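Local coordinates for adhesion and penetration protein autotransporter (Haemophilus influenzae, PDB 3SYJ), which promotes adherence to and invasion of host cells, mediates bacterial aggregation through self-association, and probably acts as a serine protease, at residues F124-A129 / S423-D428; L404-I407 / T411-V414. All blocks are in the same frame, centred on the assembly; numbering follows the deposited sequence.

From the N terminus, the chain first passes through the peptidase S6 part, where residues 124-129 sit in the loop between strands 120-121 and 151-155. Contact 1 brings this loop against strand 423-427 of the beta helix, closing a loop of 293 intervening residues. Contact 2, between strands 403-407 and 411-414, closes a short loop of three residues and falls wholly within the long excursion of contact 1. The two meet because strands 403-407 and 423-427 are parallel neighbours on one face of the helix, joined by a probable hydrogen bond from Ser425 N to Leu404 O at 2.8 Å. Phe124 O also meets Ser405 OG, probably hydrogen-bonded at 2.9 Å, so the peptidase loop touches both strands.

Contact 1 (F124-A129 / S423-D428); sequences FVTEAA and SISVGD
Ser425 meets Thr126 hydroxyl to hydroxyl: Ser425 OG and Thr126 OG1 lie 2.7 Å apart in a hydrogen bond that either could donate. The serine hydroxyl stands anti to its own backbone N (chi1 173°), which sets it within bonding distance of Thr126 OG1. Thr126 answers with OG1 between its backbone N and carbonyl carbon (chi1 55°). OG1 makes the bond, while the methyl CG2 of Thr126 lies alongside Ser425 O at 3.6 Å. All the residues that touch here are buried, so the hydroxyl pair is enclosed between loop and strand.

Behind this pair, Glu127 curls back over Thr126. Its OE1 is hydrogen-bonded to Tyr96 OH and receives a weak bond from Thr126 N (3.4 Å to Glu127 OE1), while OE2 has a long, weak ion pair with Arg403. Tyr96 OH thereby holds the carboxylate beside Thr126 N.

Strand 423-427 belongs to a parallel sheet of the beta helix, the elongated passenger fold, whereas 124-129 is an irregular loop in the peptidase S6 region; the contact joins protease part to helix face.

At Gly427 the backbones come closest, Thr126 CA and Gly427 CA being 4.2 Å apart. Having no side chain, the glycine lets Thr126 O approach Gly427 CA to 3.4 Å, and Thr126 CB is 3.7 Å from the same carbon. Gly427 O is bound by Ser453 OG, and Thr126 O has a weak bond from Arg455. Just past the glycine, at Asp428, the chain turns a corner out of this sheet.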
ATOM      1  N   PHE A 124     -58.830  24.719  -7.670  1.00 14.69           N
ATOM      2  CA  PHE A 124     -57.531  25.357  -7.430  1.00 16.02           C
ATOM      3  C   PHE A 124     -56.520  24.744  -8.390  1.00 15.39           C
ATOM      4  O   PHE A 124     -56.472  23.524  -8.535  1.00 14.14           O
ATOM      5  CB  PHE A 124     -57.031  25.125  -6.004  1.00 13.14           C
ATOM      6  CG  PHE A 124     -57.793  25.874  -4.946  1.00 18.68           C
ATOM      7  CD1 PHE A 124     -58.750  26.809  -5.284  1.00 17.18           C
ATOM      8  CD2 PHE A 124     -57.518  25.654  -3.599  1.00 14.99           C
ATOM      9  CE1 PHE A 124     -59.440  27.500  -4.293  1.00 19.57           C
ATOM     10  CE2 PHE A 124     -58.200  26.348  -2.607  1.00 16.62           C
ATOM     11  CZ  PHE A 124     -59.161  27.268  -2.953  1.00 15.18           C
ATOM     12  N   VAL A 125     -55.710  25.579  -9.039  1.00 15.66           N
ATOM     13  CA  VAL A 125     -54.691  25.075  -9.956  1.00 12.87           C
ATOM     14  C   VAL A 125     -53.445  24.646  -9.192  1.00 12.79           C
ATOM     15  O   VAL A 125     -52.900  25.415  -8.409  1.00 13.37           O
ATOM     16  CB  VAL A 125     -54.311  26.124 -11.028  1.00 14.62           C
ATOM     17  CG1 VAL A 125     -53.118  25.629 -11.863  1.00 12.44           C
ATOM     18  CG2 VAL A 125     -55.515  26.458 -11.910  1.00 11.95           C
ATOM     19  N   THR A 126     -52.993  23.419  -9.428  1.00 12.59           N
ATOM     20  CA  THR A 126     -51.883  22.852  -8.665  1.00 11.02           C
ATOM     21  C   THR A 126     -50.552  22.859  -9.425  1.00 16.36           C
ATOM     22  O   THR A 126     -49.487  22.792  -8.817  1.00 17.65           O
ATOM     23  CB  THR A 126     -52.183  21.395  -8.284  1.00 17.05           C
ATOM     24  OG1 THR A 126     -52.496  20.653  -9.472  1.00 11.90           O
ATOM     25  CG2 THR A 126     -53.365  21.317  -7.292  1.00 11.88           C
ATOM     26  N   GLU A 127     -50.611  22.928 -10.753  1.00 17.25           N
ATOM     27  CA  GLU A 127     -49.424  22.717 -11.588  1.00 16.55           C
ATOM     28  C   GLU A 127     -48.440  23.884 -11.582  1.00 13.81           C
ATOM     29  O   GLU A 127     -47.271  23.713 -11.918  1.00 14.75           O
ATOM     30  CB  GLU A 127     -49.830  22.391 -13.034  1.00 16.08           C
ATOM     31  CG  GLU A 127     -50.432  20.998 -13.249  1.00 18.06           C
ATOM     32  CD  GLU A 127     -51.890  20.899 -12.824  1.00 20.87           C
ATOM     33  OE1 GLU A 127     -52.481  21.946 -12.491  1.00 16.75           O
ATOM     34  OE2 GLU A 127     -52.441  19.767 -12.818  1.00 22.47           O
ATOM     35  N   ALA A 128     -48.914  25.064 -11.202  1.00 16.44           N
ATOM     36  CA  ALA A 128     -48.094  26.271 -11.242  1.00 17.71           C
ATOM     37  C   ALA A 128     -48.554  27.305 -10.219  1.00 20.20           C
ATOM     38  O   ALA A 128     -49.744  27.391  -9.893  1.00 18.14           O
ATOM     39  CB  ALA A 128     -48.126  26.878 -12.647  1.00 19.84           C
ATOM     40  N   ALA A 129     -47.608  28.096  -9.724  1.00 19.62           N
ATOM     41  CA  ALA A 129     -47.914  29.181  -8.808  1.00 17.67           C
ATOM     42  C   ALA A 129     -48.422  30.359  -9.618  1.00 18.70           C
ATOM     43  O   ALA A 129     -47.842  30.698 -10.643  1.00 19.99           O
ATOM     44  CB  ALA A 129     -46.668  29.577  -8.034  1.00 15.69           C
ATOM     45  N   SER A 423     -59.819  11.313  -6.108  1.00 12.92           N
ATOM     46  CA  SER A 423     -58.373  11.347  -6.303  1.00 15.50           C
ATOM     47  C   SER A 423     -57.785  12.652  -5.766  1.00 12.18           C
ATOM     48  O   SER A 423     -58.486  13.456  -5.157  1.00 14.34           O
ATOM     49  CB  SER A 423     -58.022  11.161  -7.780  1.00 15.62           C
ATOM     50  OG  SER A 423     -58.595  12.196  -8.561  1.00 14.14           O
ATOM     51  N   ILE A 424     -56.495  12.863  -5.986  1.00 14.43           N
ATOM     52  CA  ILE A 424     -55.852  14.071  -5.482  1.00 14.38           C
ATOM     53  C   ILE A 424     -54.722  14.566  -6.377  1.00 13.63           C
ATOM     54  O   ILE A 424     -53.993  13.772  -6.983  1.00 15.86           O
ATOM     55  CB  ILE A 424     -55.311  13.858  -4.053  1.00 12.86           C
ATOM     56  CG1 ILE A 424     -54.771  15.171  -3.467  1.00 12.88           C
ATOM     57  CG2 ILE A 424     -54.243  12.778  -4.051  1.00 12.90           C
ATOM     58  CD1 ILE A 424     -54.661  15.176  -1.956  1.00 10.28           C
ATOM     59  N   SER A 425     -54.588  15.887  -6.463  1.00 11.98           N
ATOM     60  CA  SER A 425     -53.401  16.496  -7.064  1.00 12.42           C
ATOM     61  C   SER A 425     -52.675  17.316  -6.006  1.00 12.83           C
ATOM     62  O   SER A 425     -53.229  18.270  -5.460  1.00 13.25           O
ATOM     63  CB  SER A 425     -53.771  17.377  -8.259  1.00 14.18           C
ATOM     64  OG  SER A 425     -52.640  18.077  -8.738  1.00 15.92           O
ATOM     65  N   VAL A 426     -51.439  16.940  -5.713  1.00 11.50           N
ATOM     66  CA  VAL A 426     -50.672  17.606  -4.676  1.00 12.70           C
ATOM     67  C   VAL A 426     -49.722  18.620  -5.300  1.00 13.58           C
ATOM     68  O   VAL A 426     -48.654  18.261  -5.815  1.00 13.53           O
ATOM     69  CB  VAL A 426     -49.865  16.588  -3.849  1.00 16.21           C
ATOM     70  CG1 VAL A 426     -49.150  17.289  -2.675  1.00 11.94           C
ATOM     71  CG2 VAL A 426     -50.776  15.464  -3.365  1.00 10.67           C
ATOM     72  N   GLY A 427     -50.114  19.889  -5.261  1.00 12.50           N
ATOM     73  CA  GLY A 427     -49.346  20.935  -5.913  1.00 11.26           C
ATOM     74  C   GLY A 427     -48.318  21.580  -5.001  1.00 16.23           C
ATOM     75  O   GLY A 427     -47.244  21.980  -5.448  1.00 14.89           O
ATOM     76  N   ASP A 428     -48.635  21.669  -3.710  1.00 15.35           N
ATOM     77  CA  ASP A 428     -47.772  22.390  -2.776  1.00 16.63           C
ATOM     78  C   ASP A 428     -47.856  21.794  -1.372  1.00 16.96           C
ATOM     79  O   ASP A 428     -48.879  21.224  -0.985  1.00 16.31           O
ATOM     80  CB  ASP A 428     -48.149  23.881  -2.752  1.00 13.29           C
ATOM     81  CG  ASP A 428     -47.029  24.760  -2.227  1.00 17.95           C
ATOM     82  OD1 ASP A 428     -45.958  24.221  -1.866  1.00 20.32           O
ATOM     83  OD2 ASP A 428     -47.216  25.996  -2.174  1.00 18.86           O
TER

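Contact 2 (L404-I407 / T411-V414); sequences LSKI and TLHV
Lys406 lies lengthwise against Leu412, Lys406 CD coming within 3.7 Å of Leu412 CB. The two strands that carry them, 403-407 and 411-414, belong to different parallel sheets of the beta helix, and they face one another across its interior without a hydrogen bond between them. Lys406 CA and Leu412 CA stay 7.9 Å apart, and the side chains fill the gap.

Lys406 and Leu412 share the contact almost equally. The lysine chain leaves the strand with CG anti to the backbone N (chi1 155°) and then bends at chi2 (83°), so that its methylene groups run alongside Leu412, the two side chains sliding past each other in opposite directions. Lys406 CE passes 3.9 Å from Leu412 N. The aliphatic part of the lysine thus belongs to the apolar interior, while Leu412 also packs on Val392 and Trp394.

The buried ammonium is gripped by three backbone carbonyls, those of Gly410, Asp428 and Ile407; Lys406 NZ sits 2.8 Å from Ile407 O, 64° out of that carbonyl's plane.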
ATOM      1  N   LEU A 404     -59.263  16.250  -5.841  1.00 13.91           N
ATOM      2  CA  LEU A 404     -59.025  17.245  -4.809  1.00 16.10           C
ATOM      3  C   LEU A 404     -57.709  17.959  -5.104  1.00 13.95           C
ATOM      4  O   LEU A 404     -56.704  17.313  -5.399  1.00 13.56           O
ATOM      5  CB  LEU A 404     -59.009  16.593  -3.415  1.00 14.89           C
ATOM      6  CG  LEU A 404     -58.868  17.514  -2.193  1.00 20.29           C
ATOM      7  CD1 LEU A 404     -59.568  16.942  -0.956  1.00 20.85           C
ATOM      8  CD2 LEU A 404     -57.404  17.840  -1.876  1.00 18.07           C
ATOM      9  N   SER A 405     -57.732  19.290  -5.042  1.00 12.68           N
ATOM     10  CA  SER A 405     -56.544  20.118  -5.235  1.00 12.64           C
ATOM     11  C   SER A 405     -55.950  20.558  -3.900  1.00 11.30           C
ATOM     12  O   SER A 405     -56.606  21.252  -3.114  1.00 14.87           O
ATOM     13  CB  SER A 405     -56.901  21.365  -6.043  1.00 13.45           C
ATOM     14  OG  SER A 405     -57.262  21.037  -7.370  1.00 15.92           O
ATOM     15  N   LYS A 406     -54.709  20.165  -3.648  1.00 10.74           N
ATOM     16  CA  LYS A 406     -54.033  20.535  -2.408  1.00 13.93           C
ATOM     17  C   LYS A 406     -52.924  21.532  -2.683  1.00 12.30           C
ATOM     18  O   LYS A 406     -51.972  21.231  -3.402  1.00 11.92           O
ATOM     19  CB  LYS A 406     -53.467  19.301  -1.692  1.00 12.00           C
ATOM     20  CG  LYS A 406     -52.278  19.595  -0.756  1.00 11.67           C
ATOM     21  CD  LYS A 406     -52.735  20.067   0.614  1.00 14.78           C
ATOM     22  CE  LYS A 406     -51.561  20.410   1.536  1.00 15.69           C
ATOM     23  NZ  LYS A 406     -50.867  21.667   1.151  1.00 13.98           N
ATOM     24  N   ILE A 407     -53.059  22.722  -2.114  1.00 12.09           N
ATOM     25  CA  ILE A 407     -52.040  23.752  -2.265  1.00 15.44           C
ATOM     26  C   ILE A 407     -51.682  24.341  -0.908  1.00 13.11           C
ATOM     27  O   ILE A 407     -52.167  23.878   0.118  1.00 17.08           O
ATOM     28  CB  ILE A 407     -52.478  24.874  -3.235  1.00 14.09           C
ATOM     29  CG1 ILE A 407     -53.783  25.524  -2.774  1.00 16.80           C
ATOM     30  CG2 ILE A 407     -52.642  24.331  -4.641  1.00 14.89           C
ATOM     31  CD1 ILE A 407     -54.225  26.668  -3.671  1.00 15.29           C
ATOM     32  N   THR A 411     -49.489  21.227   5.764  1.00 19.15           N
ATOM     33  CA  THR A 411     -49.697  19.780   5.690  1.00 16.26           C
ATOM     34  C   THR A 411     -51.172  19.354   5.724  1.00 17.21           C
ATOM     35  O   THR A 411     -51.975  19.911   6.466  1.00 17.23           O
ATOM     36  CB  THR A 411     -48.933  19.062   6.823  1.00 18.39           C
ATOM     37  OG1 THR A 411     -47.528  19.306   6.674  1.00 18.99           O
ATOM     38  CG2 THR A 411     -49.192  17.567   6.793  1.00 14.41           C
ATOM     39  N   LEU A 412     -51.512  18.370   4.900  1.00 13.65           N
ATOM     40  CA  LEU A 412     -52.834  17.765   4.893  1.00 17.32           C
ATOM     41  C   LEU A 412     -52.624  16.330   5.333  1.00 15.06           C
ATOM     42  O   LEU A 412     -52.082  15.526   4.583  1.00 16.25           O
ATOM     43  CB  LEU A 412     -53.405  17.745   3.476  1.00 13.83           C
ATOM     44  CG  LEU A 412     -54.885  18.018   3.204  1.00 17.01           C
ATOM     45  CD1 LEU A 412     -55.446  16.974   2.240  1.00 16.81           C
ATOM     46  CD2 LEU A 412     -55.704  18.060   4.466  1.00 15.13           C
ATOM     47  N   HIS A 413     -53.029  16.007   6.553  1.00 13.53           N
ATOM     48  CA  HIS A 413     -52.869  14.654   7.063  1.00 16.64           C
ATOM     49  C   HIS A 413     -54.151  13.865   6.788  1.00 15.67           C
ATOM     50  O   HIS A 413     -55.123  13.979   7.522  1.00 20.24           O
ATOM     51  CB  HIS A 413     -52.532  14.707   8.560  1.00 19.38           C
ATOM     52  CG  HIS A 413     -52.358  13.367   9.203  1.00 17.57           C
ATOM     53  ND1 HIS A 413     -52.154  12.212   8.481  1.00 24.15           N
ATOM     54  CD2 HIS A 413     -52.323  13.002  10.507  1.00 26.30           C
ATOM     55  CE1 HIS A 413     -52.022  11.192   9.308  1.00 23.01           C
ATOM     56  NE2 HIS A 413     -52.120  11.644  10.545  1.00 25.65           N
ATOM     57  N   VAL A 414     -54.153  13.086   5.714  1.00 16.46           N
ATOM     58  CA  VAL A 414     -55.343  12.331   5.318  1.00 17.34           C
ATOM     59  C   VAL A 414     -55.548  11.104   6.200  1.00 20.34           C
ATOM     60  O   VAL A 414     -54.676  10.234   6.294  1.00 16.95           O
ATOM     61  CB  VAL A 414     -55.258  11.885   3.847  1.00 17.38           C
ATOM     62  CG1 VAL A 414     -56.473  11.034   3.458  1.00 15.71           C
ATOM     63  CG2 VAL A 414     -55.143  13.094   2.954  1.00 17.00           C
TER